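PDB 3RPF: molybdopterin synthase catalytic subunit from Helicobacter pylori, which probably converts precursor Z into molybdopterin, building its dithiolene group with two sulfur atoms supplied by the sulfur carrier MoaD. Local coordinates for residues 48-53 / 82-87. Sequence-based numbering, arbitrary orientation.
Sequences GLSFDI and LGDVLI. With EDO (1,2-ethanediol), chain G.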
loop_
_atom_site.group_PDB
_atom_site.type_symbol
_atom_site.label_atom_id
_atom_site.label_comp_id
_atom_site.label_asym_id
_atom_site.label_seq_id
_atom_site.Cartn_x
_atom_site.Cartn_y
_atom_site.Cartn_z
ATOM N N GLY A 48 11.113 -22.977 0.547
ATOM C CA GLY A 48 11.142 -21.548 0.265
ATOM C C GLY A 48 11.150 -21.336 -1.236
ATOM O O GLY A 48 10.767 -22.235 -1.997
ATOM N N LEU A 49 11.579 -20.155 -1.670
ATOM C CA LEU A 49 11.628 -19.864 -3.085
ATOM C C LEU A 49 13.040 -19.446 -3.451
ATOM O O LEU A 49 13.855 -19.133 -2.577
ATOM C CB LEU A 49 10.659 -18.739 -3.446
ATOM C CG LEU A 49 9.177 -18.848 -3.084
ATOM C CD1 LEU A 49 8.475 -17.513 -3.332
ATOM C CD2 LEU A 49 8.477 -19.974 -3.845
ATOM N N SER A 50 13.324 -19.433 -4.748
ATOM C CA SER A 50 14.611 -18.958 -5.236
ATOM C C SER A 50 14.370 -18.091 -6.462
ATOM O O SER A 50 13.429 -18.329 -7.226
ATOM C CB SER A 50 15.533 -20.119 -5.571
ATOM O OG SER A 50 16.846 -19.644 -5.815
ATOM N N PHE A 51 15.192 -17.063 -6.643
ATOM C CA PHE A 51 14.973 -16.135 -7.747
ATOM C C PHE A 51 16.215 -15.969 -8.641
ATOM O O PHE A 51 17.345 -15.914 -8.141
ATOM C CB PHE A 51 14.537 -14.771 -7.215
ATOM C CG PHE A 51 13.241 -14.800 -6.421
ATOM C CD1 PHE A 51 12.012 -14.654 -7.053
ATOM C CD2 PHE A 51 13.265 -14.959 -5.051
ATOM C CE1 PHE A 51 10.816 -14.677 -6.327
ATOM C CE2 PHE A 51 12.065 -14.977 -4.306
ATOM C CZ PHE A 51 10.849 -14.836 -4.951
ATOM N N ASP A 52 16.002 -15.918 -9.956
ATOM C CA ASP A 52 17.011 -15.393 -10.885
ATOM C C ASP A 52 16.570 -14.010 -11.366
ATOM O O ASP A 52 15.373 -13.770 -11.570
ATOM C CB ASP A 52 17.178 -16.295 -12.102
ATOM C CG ASP A 52 17.818 -17.632 -11.771
ATOM O OD1 ASP A 52 18.517 -17.751 -10.734
ATOM O OD2 ASP A 52 17.614 -18.575 -12.569
ATOM N N ILE A 53 17.529 -13.109 -11.569
ATOM C CA ILE A 53 17.225 -11.751 -12.015
ATOM C C ILE A 53 18.064 -11.332 -13.221
ATOM O O ILE A 53 19.292 -11.507 -13.217
ATOM C CB ILE A 53 17.451 -10.729 -10.886
ATOM C CG1 ILE A 53 16.529 -11.021 -9.697
ATOM C CG2 ILE A 53 17.211 -9.306 -11.398
ATOM C CD1 ILE A 53 16.654 -10.019 -8.575
ATOM N N LEU A 82 17.811 -12.047 -4.477
ATOM C CA LEU A 82 18.385 -12.905 -5.514
ATOM C C LEU A 82 18.773 -14.220 -4.849
ATOM O O LEU A 82 19.348 -14.219 -3.755
ATOM C CB LEU A 82 19.619 -12.245 -6.137
ATOM C CG LEU A 82 20.343 -13.025 -7.247
ATOM C CD1 LEU A 82 19.472 -13.115 -8.494
ATOM C CD2 LEU A 82 21.690 -12.380 -7.585
ATOM N N GLY A 83 18.457 -15.343 -5.484
ATOM C CA GLY A 83 18.784 -16.627 -4.892
ATOM C C GLY A 83 17.723 -17.092 -3.909
ATOM O O GLY A 83 16.540 -16.767 -4.071
ATOM N N ASP A 84 18.137 -17.843 -2.889
ATOM C CA ASP A 84 17.201 -18.522 -2.004
ATOM C C ASP A 84 16.613 -17.609 -0.935
ATOM O O ASP A 84 17.315 -16.788 -0.349
ATOM C CB ASP A 84 17.873 -19.711 -1.314
ATOM C CG ASP A 84 18.348 -20.759 -2.296
ATOM O OD1 ASP A 84 18.019 -20.638 -3.496
ATOM O OD2 ASP A 84 19.046 -21.704 -1.867
ATOM N N VAL A 85 15.314 -17.751 -0.728
ATOM C CA VAL A 85 14.593 -17.106 0.344
ATOM C C VAL A 85 13.694 -18.142 1.020
ATOM O O VAL A 85 12.845 -18.731 0.394
ATOM C CB VAL A 85 13.770 -15.939 -0.190
ATOM C CG1 VAL A 85 13.184 -15.153 0.916
ATOM C CG2 VAL A 85 14.600 -15.085 -1.099
ATOM N N LEU A 86 13.885 -18.345 2.305
ATOM C CA LEU A 86 13.137 -19.341 3.043
ATOM C C LEU A 86 11.752 -18.883 3.504
ATOM O O LEU A 86 11.472 -17.709 3.547
ATOM C CB LEU A 86 13.954 -19.845 4.227
ATOM C CG LEU A 86 15.396 -20.230 3.935
ATOM C CD1 LEU A 86 16.089 -20.682 5.180
ATOM C CD2 LEU A 86 15.499 -21.257 2.860
ATOM N N ILE A 87 10.927 -19.841 3.897
ATOM C CA ILE A 87 9.574 -19.579 4.335
ATOM C C ILE A 87 9.634 -18.613 5.482
ATOM O O ILE A 87 10.455 -18.740 6.349
ATOM C CB ILE A 87 8.961 -20.829 4.947
ATOM C CG1 ILE A 87 8.679 -21.888 3.893
ATOM C CG2 ILE A 87 7.770 -20.455 5.785
ATOM C CD1 ILE A 87 8.023 -21.364 2.690
HETATM C C1 EDO G . 22.766 -10.004 -14.620
HETATM O O1 EDO G . 21.618 -10.732 -15.063
HETATM C C2 EDO G . 23.349 -9.263 -15.814
HETATM O O2 EDO G . 22.325 -8.453 -16.407
#
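In this MoaE-family chain, strand 84-86, outermost in the antiparallel sheet within the chain, runs beside strand 48-53; L49 faces V85, and F51 faces G83 at the corner, both as hydrogen-bonded pairs. V85 N gives L49 O a nearly straight bond of 2.7 Å (171° at the hydrogen), and L49 N returns one to V85 O at 2.8 Å. F51 and G83 exchange two more; G83 N lies on a lone pair of F51 O, whereas F51 N meets G83 O from above the carbonyl plane. Glycine suits both 48 and 83: their backbone angles would press a CB against the preceding carbonyl, and at G48 it would also clash with V85 O, 3.3 Å from G48 CA. On one face S50 OG, placed anti to its own N (chi1 -170°), donates to D84 OD1 at 2.8 Å; R131 also bonds this hydroxyl and forms a salt bridge with D52. On the other, V85 CG2 touches the edge of the F51 ring, 4.1 Å from CE2. Just before the corner, where strand 74-82 of the other sheet ends, L82 CD1 packs 3.8 Å from I53 CG1; I7 of strand 5-9 touches both side chains, and L58 of helix 55-71 packs on I53. Strand 121-127 pairs with the other edge of 48-53.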